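Local coordinates for protein piwi (Drosophila melanogaster, PDB 6KR6) that binds piRNAs and works with them to repress transposable elements, governing their methylation and silencing, at residues M360-R365 with Q735-P740; G402-Q407 with N707-T712; L596-D601 with A630-Q635; P644-F649 with P685-Y690. One frame throughout, in Å; residues are numbered along the deposited sequence.

Interaction 1: M360-R365 with Q735-P740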
loop_
_atom_site.group_PDB
_atom_site.type_symbol
_atom_site.label_atom_id
_atom_site.label_comp_id
_atom_site.label_asym_id
_atom_site.label_seq_id
_atom_site.Cartn_x
_atom_site.Cartn_y
_atom_site.Cartn_z
ATOM N N MET A 360 -15.919 6.544 -2.397
ATOM C CA MET A 360 -16.883 6.974 -1.395
ATOM C C MET A 360 -16.645 8.424 -1.007
ATOM O O MET A 360 -15.513 8.817 -0.709
ATOM C CB MET A 360 -16.817 6.082 -0.150
ATOM C CG MET A 360 -17.338 4.673 -0.368
ATOM S SD MET A 360 -17.889 3.939 1.176
ATOM C CE MET A 360 -18.907 5.276 1.786
ATOM N N ASN A 361 -17.720 9.207 -1.014
ATOM C CA ASN A 361 -17.686 10.558 -0.483
ATOM C C ASN A 361 -17.336 10.516 1.006
ATOM O O ASN A 361 -17.645 9.538 1.693
ATOM C CB ASN A 361 -19.043 11.231 -0.695
ATOM C CG ASN A 361 -19.054 12.685 -0.273
ATOM O OD1 ASN A 361 -19.245 13.002 0.900
ATOM N ND2 ASN A 361 -18.860 13.581 -1.234
ATOM N N PRO A 362 -16.666 11.550 1.525
ATOM C CA PRO A 362 -16.379 11.571 2.972
ATOM C C PRO A 362 -17.622 11.485 3.843
ATOM O O PRO A 362 -17.602 10.804 4.879
ATOM C CB PRO A 362 -15.641 12.903 3.154
ATOM C CG PRO A 362 -14.978 13.136 1.839
ATOM C CD PRO A 362 -15.931 12.604 0.801
ATOM N N LYS A 363 -18.710 12.156 3.451
ATOM C CA LYS A 363 -19.932 12.115 4.251
ATOM C C LYS A 363 -20.532 10.716 4.279
ATOM O O LYS A 363 -21.016 10.263 5.323
ATOM C CB LYS A 363 -20.946 13.124 3.711
ATOM N N GLN A 364 -20.505 10.013 3.143
ATOM C CA GLN A 364 -21.036 8.653 3.097
ATOM C C GLN A 364 -20.221 7.715 3.982
ATOM O O GLN A 364 -20.780 6.853 4.676
ATOM C CB GLN A 364 -21.056 8.160 1.650
ATOM C CG GLN A 364 -21.831 9.066 0.700
ATOM C CD GLN A 364 -21.657 8.686 -0.759
ATOM O OE1 GLN A 364 -20.571 8.298 -1.189
ATOM N NE2 GLN A 364 -22.733 8.800 -1.530
ATOM N N ARG A 365 -18.896 7.873 3.974
ATOM C CA ARG A 365 -18.040 7.063 4.835
ATOM C C ARG A 365 -18.313 7.354 6.306
ATOM O O ARG A 365 -18.390 6.431 7.128
ATOM C CB ARG A 365 -16.573 7.318 4.484
ATOM C CG ARG A 365 -15.586 6.324 5.073
ATOM C CD ARG A 365 -14.172 6.608 4.581
ATOM N NE ARG A 365 -14.014 6.337 3.153
ATOM C CZ ARG A 365 -13.500 5.215 2.658
ATOM N NH1 ARG A 365 -13.090 4.257 3.477
ATOM N NH2 ARG A 365 -13.392 5.052 1.347
ATOM N N GLN A 735 -12.816 13.853 -6.136
ATOM C CA GLN A 735 -13.845 12.935 -5.682
ATOM C C GLN A 735 -13.216 11.832 -4.842
ATOM O O GLN A 735 -12.030 11.517 -4.982
ATOM C CB GLN A 735 -14.610 12.326 -6.865
ATOM N N GLY A 736 -14.025 11.246 -3.969
ATOM C CA GLY A 736 -13.561 10.181 -3.105
ATOM C C GLY A 736 -13.098 10.683 -1.754
ATOM O O GLY A 736 -13.305 11.836 -1.362
ATOM N N THR A 737 -12.449 9.779 -1.024
ATOM C CA THR A 737 -11.920 10.064 0.301
ATOM C C THR A 737 -10.399 10.068 0.251
ATOM O O THR A 737 -9.791 9.243 -0.438
ATOM C CB THR A 737 -12.403 9.031 1.321
ATOM O OG1 THR A 737 -13.637 8.454 0.872
ATOM C CG2 THR A 737 -12.628 9.690 2.667
ATOM N N VAL A 738 -9.785 11.001 0.981
ATOM C CA VAL A 738 -8.331 11.103 0.978
ATOM C C VAL A 738 -7.729 9.939 1.747
ATOM O O VAL A 738 -8.213 9.560 2.825
ATOM C CB VAL A 738 -7.864 12.438 1.580
ATOM C CG1 VAL A 738 -6.400 12.683 1.244
ATOM C CG2 VAL A 738 -8.709 13.571 1.087
ATOM N N SER A 739 -6.665 9.370 1.198
ATOM C CA SER A 739 -5.829 8.425 1.924
ATOM C C SER A 739 -4.528 9.127 2.276
ATOM O O SER A 739 -3.691 9.339 1.385
ATOM C CB SER A 739 -5.555 7.179 1.082
ATOM O OG SER A 739 -6.744 6.699 0.476
ATOM N N PRO A 740 -4.314 9.523 3.529
ATOM C CA PRO A 740 -3.085 10.247 3.869
ATOM C C PRO A 740 -1.875 9.335 3.775
ATOM O O PRO A 740 -1.970 8.119 3.955
ATOM C CB PRO A 740 -3.328 10.698 5.313
ATOM C CG PRO A 740 -4.245 9.668 5.862
ATOM C CD PRO A 740 -5.143 9.259 4.719
#

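Interaction 2: G402-Q407 with N707-T712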
loop_
_atom_site.group_PDB
_atom_site.type_symbol
_atom_site.label_atom_id
_atom_site.label_comp_id
_atom_site.label_asym_id
_atom_site.label_seq_id
_atom_site.Cartn_x
_atom_site.Cartn_y
_atom_site.Cartn_z
ATOM N N GLY A 402 -3.364 19.593 14.199
ATOM C CA GLY A 402 -2.455 19.423 13.086
ATOM C C GLY A 402 -2.055 20.777 12.548
ATOM O O GLY A 402 -2.467 21.814 13.066
ATOM N N ARG A 403 -1.254 20.767 11.486
ATOM C CA ARG A 403 -0.814 22.001 10.858
ATOM C C ARG A 403 -0.777 21.820 9.347
ATOM O O ARG A 403 -0.528 20.722 8.841
ATOM C CB ARG A 403 0.560 22.440 11.389
ATOM C CG ARG A 403 1.686 22.400 10.370
ATOM C CD ARG A 403 2.998 22.849 10.987
ATOM N NE ARG A 403 3.627 21.795 11.775
ATOM C CZ ARG A 403 4.613 21.023 11.328
ATOM N NH1 ARG A 403 5.082 21.191 10.100
ATOM N NH2 ARG A 403 5.130 20.085 12.110
ATOM N N ILE A 404 -1.042 22.910 8.635
ATOM C CA ILE A 404 -1.044 22.938 7.179
ATOM C C ILE A 404 0.204 23.685 6.727
ATOM O O ILE A 404 0.438 24.827 7.143
ATOM C CB ILE A 404 -2.318 23.600 6.630
ATOM C CG1 ILE A 404 -3.558 22.979 7.275
ATOM C CG2 ILE A 404 -2.386 23.457 5.121
ATOM C CD1 ILE A 404 -4.864 23.587 6.797
ATOM N N ILE A 405 1.005 23.032 5.884
ATOM C CA ILE A 405 2.224 23.643 5.372
ATOM C C ILE A 405 1.864 24.756 4.397
ATOM O O ILE A 405 0.896 24.649 3.632
ATOM C CB ILE A 405 3.111 22.580 4.695
ATOM C CG1 ILE A 405 3.378 21.413 5.647
ATOM C CG2 ILE A 405 4.428 23.185 4.235
ATOM C CD1 ILE A 405 4.349 21.735 6.755
ATOM N N GLY A 406 2.640 25.837 4.426
ATOM C CA GLY A 406 2.423 26.920 3.489
ATOM C C GLY A 406 2.690 26.500 2.057
ATOM O O GLY A 406 3.410 25.540 1.780
ATOM N N GLN A 407 2.082 27.241 1.132
ATOM C CA GLN A 407 2.250 26.952 -0.285
ATOM C C GLN A 407 3.712 27.083 -0.687
ATOM O O GLN A 407 4.429 27.968 -0.213
ATOM C CB GLN A 407 1.393 27.899 -1.126
ATOM C CG GLN A 407 -0.093 27.831 -0.833
ATOM C CD GLN A 407 -0.886 28.825 -1.654
ATOM O OE1 GLN A 407 -2.065 29.067 -1.392
ATOM N NE2 GLN A 407 -0.242 29.408 -2.657
ATOM N N ASN A 707 -12.478 16.848 2.881
ATOM C CA ASN A 707 -11.128 16.417 2.551
ATOM C C ASN A 707 -10.125 17.504 2.931
ATOM O O ASN A 707 -10.321 18.674 2.573
ATOM C CB ASN A 707 -11.027 16.102 1.058
ATOM C CG ASN A 707 -11.991 15.007 0.623
ATOM O OD1 ASN A 707 -11.815 13.838 0.961
ATOM N ND2 ASN A 707 -13.011 15.385 -0.140
ATOM N N PRO A 708 -9.050 17.167 3.648
ATOM C CA PRO A 708 -8.104 18.198 4.070
ATOM C C PRO A 708 -7.364 18.773 2.878
ATOM O O PRO A 708 -7.139 18.075 1.873
ATOM C CB PRO A 708 -7.148 17.440 5.010
ATOM C CG PRO A 708 -7.849 16.160 5.346
ATOM C CD PRO A 708 -8.677 15.834 4.148
ATOM N N PRO A 709 -6.962 20.038 2.940
ATOM C CA PRO A 709 -6.239 20.642 1.823
ATOM C C PRO A 709 -4.821 20.108 1.757
ATOM O O PRO A 709 -4.302 19.591 2.757
ATOM C CB PRO A 709 -6.256 22.137 2.166
ATOM C CG PRO A 709 -6.263 22.155 3.657
ATOM C CD PRO A 709 -7.089 20.963 4.081
ATOM N N PRO A 710 -4.169 20.203 0.598
ATOM C CA PRO A 710 -2.769 19.772 0.506
ATOM C C PRO A 710 -1.897 20.505 1.511
ATOM O O PRO A 710 -2.067 21.700 1.760
ATOM C CB PRO A 710 -2.387 20.128 -0.935
ATOM C CG PRO A 710 -3.677 20.112 -1.676
ATOM C CD PRO A 710 -4.706 20.623 -0.708
ATOM N N GLY A 711 -0.956 19.768 2.098
ATOM C CA GLY A 711 -0.044 20.317 3.079
ATOM C C GLY A 711 -0.414 20.055 4.522
ATOM O O GLY A 711 0.322 20.484 5.417
ATOM N N THR A 712 -1.524 19.368 4.778
ATOM C CA THR A 712 -1.950 19.102 6.143
ATOM C C THR A 712 -1.089 18.009 6.762
ATOM O O THR A 712 -0.686 17.058 6.086
ATOM C CB THR A 712 -3.423 18.691 6.172
ATOM O OG1 THR A 712 -4.180 19.572 5.335
ATOM C CG2 THR A 712 -3.966 18.771 7.588
#

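Interaction 3: L596-D601 with A630-Q635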
loop_
_atom_site.group_PDB
_atom_site.type_symbol
_atom_site.label_atom_id
_atom_site.label_comp_id
_atom_site.label_asym_id
_atom_site.label_seq_id
_atom_site.Cartn_x
_atom_site.Cartn_y
_atom_site.Cartn_z
ATOM N N LEU A 596 15.319 2.310 -8.568
ATOM C CA LEU A 596 15.932 3.289 -7.681
ATOM C C LEU A 596 16.195 4.577 -8.449
ATOM O O LEU A 596 16.835 4.558 -9.508
ATOM C CB LEU A 596 17.237 2.755 -7.084
ATOM C CG LEU A 596 17.917 3.655 -6.052
ATOM C CD1 LEU A 596 18.122 2.903 -4.746
ATOM C CD2 LEU A 596 19.240 4.192 -6.579
ATOM N N ILE A 597 15.700 5.687 -7.905
ATOM C CA ILE A 597 15.852 7.017 -8.479
ATOM C C ILE A 597 16.634 7.867 -7.490
ATOM O O ILE A 597 16.453 7.738 -6.277
ATOM C CB ILE A 597 14.487 7.663 -8.786
ATOM C CG1 ILE A 597 13.513 6.627 -9.355
ATOM C CG2 ILE A 597 14.651 8.843 -9.735
ATOM C CD1 ILE A 597 13.949 6.000 -10.659
ATOM N N ALA A 598 17.497 8.741 -8.005
ATOM C CA ALA A 598 18.388 9.522 -7.155
ATOM C C ALA A 598 18.575 10.912 -7.740
ATOM O O ALA A 598 18.984 11.050 -8.895
ATOM C CB ALA A 598 19.739 8.822 -7.000
ATOM N N SER A 599 18.293 11.936 -6.940
ATOM C CA SER A 599 18.547 13.308 -7.349
ATOM C C SER A 599 20.030 13.635 -7.198
ATOM O O SER A 599 20.800 12.891 -6.584
ATOM C CB SER A 599 17.704 14.283 -6.530
ATOM O OG SER A 599 18.357 14.631 -5.320
ATOM N N MET A 600 20.434 14.775 -7.768
ATOM C CA MET A 600 21.843 15.169 -7.831
ATOM C C MET A 600 21.978 16.638 -7.436
ATOM O O MET A 600 22.282 17.487 -8.277
ATOM C CB MET A 600 22.423 14.922 -9.226
ATOM C CG MET A 600 22.254 13.507 -9.728
ATOM S SD MET A 600 23.818 12.798 -10.264
ATOM C CE MET A 600 23.571 11.096 -9.781
ATOM N N ASP A 601 21.769 16.926 -6.152
ATOM C CA ASP A 601 21.942 18.272 -5.604
ATOM C C ASP A 601 21.131 19.283 -6.421
ATOM O O ASP A 601 21.655 20.045 -7.236
ATOM C CB ASP A 601 23.427 18.645 -5.567
ATOM C CG ASP A 601 23.714 19.841 -4.677
ATOM O OD1 ASP A 601 22.764 20.380 -4.071
ATOM O OD2 ASP A 601 24.896 20.236 -4.578
ATOM N N ALA A 630 25.168 2.230 -5.035
ATOM C CA ALA A 630 26.562 2.524 -5.351
ATOM C C ALA A 630 26.689 3.185 -6.716
ATOM O O ALA A 630 27.474 4.126 -6.888
ATOM C CB ALA A 630 27.393 1.242 -5.291
ATOM N N LYS A 631 25.929 2.698 -7.702
ATOM C CA LYS A 631 25.915 3.341 -9.014
ATOM C C LYS A 631 25.453 4.788 -8.910
ATOM O O LYS A 631 26.023 5.682 -9.550
ATOM C CB LYS A 631 25.013 2.565 -9.974
ATOM C CG LYS A 631 25.479 1.152 -10.274
ATOM C CD LYS A 631 24.483 0.413 -11.153
ATOM C CE LYS A 631 24.423 1.010 -12.549
ATOM N NZ LYS A 631 23.517 0.238 -13.443
ATOM N N ALA A 632 24.417 5.037 -8.107
ATOM C CA ALA A 632 23.923 6.400 -7.943
ATOM C C ALA A 632 24.984 7.304 -7.325
ATOM O O ALA A 632 25.200 8.431 -7.791
ATOM C CB ALA A 632 22.651 6.397 -7.099
ATOM N N LEU A 633 25.666 6.824 -6.280
ATOM C CA LEU A 633 26.715 7.628 -5.655
ATOM C C LEU A 633 27.871 7.884 -6.618
ATOM O O LEU A 633 28.441 8.985 -6.643
ATOM C CB LEU A 633 27.222 6.939 -4.388
ATOM C CG LEU A 633 26.239 6.877 -3.219
ATOM C CD1 LEU A 633 26.853 6.151 -2.034
ATOM C CD2 LEU A 633 25.803 8.278 -2.826
ATOM N N ARG A 634 28.232 6.876 -7.415
ATOM C CA ARG A 634 29.310 7.043 -8.384
ATOM C C ARG A 634 28.952 8.090 -9.429
ATOM O O ARG A 634 29.779 8.942 -9.774
ATOM C CB ARG A 634 29.628 5.703 -9.048
ATOM N N GLN A 635 27.721 8.043 -9.944
ATOM C CA GLN A 635 27.282 9.062 -10.895
ATOM C C GLN A 635 27.283 10.443 -10.253
ATOM O O GLN A 635 27.666 11.435 -10.889
ATOM C CB GLN A 635 25.891 8.718 -11.427
ATOM C CG GLN A 635 25.356 9.692 -12.469
ATOM C CD GLN A 635 25.941 9.460 -13.844
ATOM O OE1 GLN A 635 26.524 8.411 -14.114
ATOM N NE2 GLN A 635 25.786 10.441 -14.726
#

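Interaction 4: P644-F649 with P685-Y690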
loop_
_atom_site.group_PDB
_atom_site.type_symbol
_atom_site.label_atom_id
_atom_site.label_comp_id
_atom_site.label_asym_id
_atom_site.label_seq_id
_atom_site.Cartn_x
_atom_site.Cartn_y
_atom_site.Cartn_z
ATOM N N PRO A 644 27.683 13.193 -1.953
ATOM C CA PRO A 644 26.684 14.046 -1.299
ATOM C C PRO A 644 26.885 14.101 0.207
ATOM O O PRO A 644 27.322 13.136 0.838
ATOM C CB PRO A 644 25.353 13.376 -1.661
ATOM C CG PRO A 644 25.704 11.954 -1.891
ATOM C CD PRO A 644 27.088 11.946 -2.470
ATOM N N SER A 645 26.551 15.259 0.784
ATOM C CA SER A 645 26.716 15.455 2.221
ATOM C C SER A 645 25.533 14.899 3.005
ATOM O O SER A 645 25.712 14.360 4.105
ATOM C CB SER A 645 26.906 16.941 2.531
ATOM O OG SER A 645 28.012 17.476 1.824
ATOM N N ARG A 646 24.323 15.028 2.463
ATOM C CA ARG A 646 23.112 14.520 3.093
ATOM C C ARG A 646 22.375 13.618 2.112
ATOM O O ARG A 646 22.424 13.828 0.896
ATOM C CB ARG A 646 22.187 15.663 3.540
ATOM C CG ARG A 646 22.913 16.915 4.014
ATOM C CD ARG A 646 21.947 18.078 4.185
ATOM N NE ARG A 646 22.631 19.369 4.191
ATOM C CZ ARG A 646 22.987 20.025 5.290
ATOM N NH1 ARG A 646 22.721 19.516 6.484
ATOM N NH2 ARG A 646 23.607 21.194 5.193
ATOM N N ILE A 647 21.692 12.607 2.648
ATOM C CA ILE A 647 20.924 11.661 1.848
ATOM C C ILE A 647 19.581 11.430 2.526
ATOM O O ILE A 647 19.533 11.094 3.714
ATOM C CB ILE A 647 21.667 10.322 1.661
ATOM C CG1 ILE A 647 22.980 10.530 0.904
ATOM C CG2 ILE A 647 20.794 9.327 0.914
ATOM C CD1 ILE A 647 23.664 9.236 0.508
ATOM N N VAL A 648 18.498 11.603 1.771
ATOM C CA VAL A 648 17.145 11.312 2.232
ATOM C C VAL A 648 16.617 10.160 1.388
ATOM O O VAL A 648 16.376 10.315 0.184
ATOM C CB VAL A 648 16.227 12.539 2.140
ATOM C CG1 VAL A 648 14.813 12.173 2.562
ATOM C CG2 VAL A 648 16.764 13.667 3.006
ATOM N N PHE A 649 16.440 9.004 2.020
ATOM C CA PHE A 649 16.027 7.777 1.352
ATOM C C PHE A 649 14.548 7.544 1.630
ATOM O O PHE A 649 14.148 7.412 2.791
ATOM C CB PHE A 649 16.864 6.600 1.855
ATOM C CG PHE A 649 16.728 5.345 1.037
ATOM C CD1 PHE A 649 15.612 4.537 1.157
ATOM C CD2 PHE A 649 17.737 4.954 0.174
ATOM C CE1 PHE A 649 15.493 3.377 0.414
ATOM C CE2 PHE A 649 17.623 3.791 -0.569
ATOM C CZ PHE A 649 16.500 3.004 -0.448
ATOM N N PRO A 685 31.020 9.026 7.027
ATOM C CA PRO A 685 29.739 8.714 6.394
ATOM C C PRO A 685 28.779 9.891 6.499
ATOM O O PRO A 685 28.859 10.689 7.446
ATOM C CB PRO A 685 29.233 7.500 7.194
ATOM C CG PRO A 685 29.926 7.604 8.506
ATOM C CD PRO A 685 31.268 8.198 8.220
ATOM N N PRO A 686 27.854 10.023 5.554
ATOM C CA PRO A 686 27.032 11.235 5.476
ATOM C C PRO A 686 25.832 11.176 6.413
ATOM O O PRO A 686 25.470 10.130 6.955
ATOM C CB PRO A 686 26.580 11.236 4.014
ATOM C CG PRO A 686 26.422 9.780 3.711
ATOM C CD PRO A 686 27.511 9.064 4.491
ATOM N N GLN A 687 25.211 12.341 6.587
ATOM C CA GLN A 687 23.942 12.416 7.295
ATOM C C GLN A 687 22.873 11.677 6.503
ATOM O O GLN A 687 22.675 11.936 5.313
ATOM C CB GLN A 687 23.540 13.876 7.506
ATOM C CG GLN A 687 24.524 14.676 8.345
ATOM C CD GLN A 687 24.097 16.120 8.530
ATOM O OE1 GLN A 687 23.397 16.685 7.688
ATOM N NE2 GLN A 687 24.513 16.724 9.638
ATOM N N LEU A 688 22.187 10.748 7.165
ATOM C CA LEU A 688 21.251 9.848 6.504
ATOM C C LEU A 688 19.889 9.915 7.173
ATOM O O LEU A 688 19.792 9.863 8.404
ATOM C CB LEU A 688 21.773 8.408 6.525
ATOM C CG LEU A 688 20.775 7.327 6.103
ATOM C CD1 LEU A 688 20.407 7.467 4.632
ATOM C CD2 LEU A 688 21.320 5.939 6.397
ATOM N N ALA A 689 18.841 10.028 6.359
ATOM C CA ALA A 689 17.459 9.899 6.805
ATOM C C ALA A 689 16.820 8.766 6.017
ATOM O O ALA A 689 16.796 8.803 4.782
ATOM C CB ALA A 689 16.681 11.200 6.607
ATOM N N TYR A 690 16.317 7.760 6.725
ATOM C CA TYR A 690 15.669 6.604 6.115
ATOM C C TYR A 690 14.198 6.639 6.504
ATOM O O TYR A 690 13.856 6.451 7.676
ATOM C CB TYR A 690 16.333 5.304 6.566
ATOM C CG TYR A 690 15.861 4.081 5.815
ATOM C CD1 TYR A 690 14.740 3.378 6.232
ATOM C CD2 TYR A 690 16.539 3.628 4.689
ATOM C CE1 TYR A 690 14.305 2.258 5.549
ATOM C CE2 TYR A 690 16.111 2.507 3.999
ATOM C CZ TYR A 690 14.993 1.826 4.434
ATOM O OH TYR A 690 14.558 0.710 3.755
#

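Interaction 1: M360-R365 with Q735-P740
The hydroxyl of T737 plays two roles at once: its OG1 donates to the backbone carbonyl O of M360 and accepts from the guanidinium of R365. The first of these bonds is modelled very short, and its length should not be leaned on. The bond from R365 NE to T737 OG1 is 3.1 Å long with an angle of 145° at the hydrogen, and the oxygen sits at the edge of the guanidinium, tilted 22° from its plane; NH2 adds a weak second bond. R365 gets there with CG anti to its own N (chi1 -167°) and a bend at chi3, bringing CD and NE across T737 at a slant, near CG2. Its NH1 forms a salt bridge with E220, so different nitrogens of one guanidinium serve different partners. M360 to R365 lead into helix 362-378, whose start is closed by a capping box: N361 OD1 accepts from K363 N at 2.7 Å, and Q364 OE1 takes the N-H of N361 at 3.0 Å. T737 belongs to the loop between strands 725-729 and 741-745 of the Piwi domain. Next to it, G736 has a positive phi at which a side chain would collide with the preceding carbonyl, and its own O lies 3.5 Å from P362 CD.

Interaction 2: G402-Q407 with N707-T712
I404 and T712 face each other as an antiparallel non-hydrogen-bonded pair, with CA atoms 4.1 Å apart and side chains lying alongside one another on one face of the sheet. The close-fitting part is centred on G711. Its O accepts a nearly straight bond from I405 N (2.7 Å, 169°), although the donor stands well above the carbonyl plane, and the I404 CA leans on the same oxygen through a C-H...O contact of 3.3 Å. In I404 a chi1 of -50° sets CG1 beside the backbone N and CG2 anti to it; CG2 comes up to P710 O and G711 C, while CG1 runs past T712 OG1. Y762 of helix 754-764 closes over I405 and P710. The outer side is sparser: the CD1 tip of I404 meets P709 CG at 3.7 Å, the two side chains crossing at about a right angle, and R403 leaves the backbone away from the turn, its NH2 bonding Q758. T712 OG1, beside its own backbone N, reaches back to P709 O at 2.6 Å. A valine in its place would probably leave that carbonyl with little more than the weak bond from the T712 backbone N, and the turn less firmly closed. P709 to T712 form a type II turn, with G711 in the left-handed region at its third position; because G711 and T712 both face V729, the turn overlaps a G1 beta bulge, with G711 at its first position.

Interaction 3: L596-D601 with A630-Q635
A598 and A632 mark the nearest approach of the two backbones, their CA atoms 6.4 Å apart where helix 625-640 lies against strand 592-599, with no hydrogen bond between the segments. Such closeness depends on small side chains: A598 CB meets A632 CB at 3.8 Å, methyl against methyl. L596 adds a branch from one side, its CD2 reaching the same A632 CB at 4.1 Å, and M576 of strand 575-584 also touches both alanines. Farther along, M600 bridges a wider gap. With CG anti to its carbonyl carbon (chi1 -55°), the chain bends so that CE rests 3.5 Å from Q635 CG and 3.7 Å from A632 O, crossing the glutamine side chain at about a right angle. The aliphatic part of Q635 does the touching, while its NE2 bonds E639 one helical turn on. Shortening M600 to an alanine is likely to open a gap beneath the helix and leave the CB and CG of Q635 without the methionine that packs on them. L596 and A598 of the strand, and M600 just beyond it, face the helix in a helix-on-sheet layer characteristic of the RNase H-like fold, whose neighbouring strand 575-584 carries D581, an active-site residue by similarity.

Interaction 4: P644-F649 with P685-Y690
F649 and Y690 run in step from neighbouring strands, their ring planes 13° apart but displaced, with centroids 5.1 Å from each other, so little of one ring faces the other. The touching atoms are F649 CD1 and Y690 CE2, at 3.5 Å. Both side chains have CG anti to the backbone N (chi1 -168° and -171°), which explains the matched direction. On the same face, I647 CG2 meets L688 CD1 at 4.2 Å, and the I647 CD1 tip approaches the P686 ring. Beneath these side chains a parallel ladder fixes the spacing: I647 N bonds Q687 O, A689 N bonds I647 O, and F649 N bonds A689 O, after a more bent bond of 3.2 Å from Q687 N to S645 O. The opposite face carries V648 against A689 and R646 beside Q687. Further out, helix 625-640 packs on F649 through L625 and I629, and helix 659-680 on L688 and Y690, whose OH is held by E666. Two adjacent parallel strands joined through helix 659-680 form a beta-alpha-beta crossover, as in the RNase H fold, and strand 646-652 ends at D652, an active-site aspartate by similarity.

The four contacts fall into two pairs. Interactions 3 and 4, with centres about 12 Å apart, share one packing layer: L633 CD2 meets P644 CG at 3.8 Å, and L596 CD1 lies 4.3 Å from F649 CE2. Both border the catalytic centre assigned by similarity, the side chain of F649 about 8 Å from that of D652 and the side chain of L596 about 9 Å from that of D581; a zinc ion is bound by these two aspartates. Interactions 1 and 2, centres about 17 Å apart, adjoin where V738 CG2 touches P708 CD at 3.8 Å. They lie away from the annotated sites and tie helix 362-378 and strand 392-405 to loops of the Piwi domain.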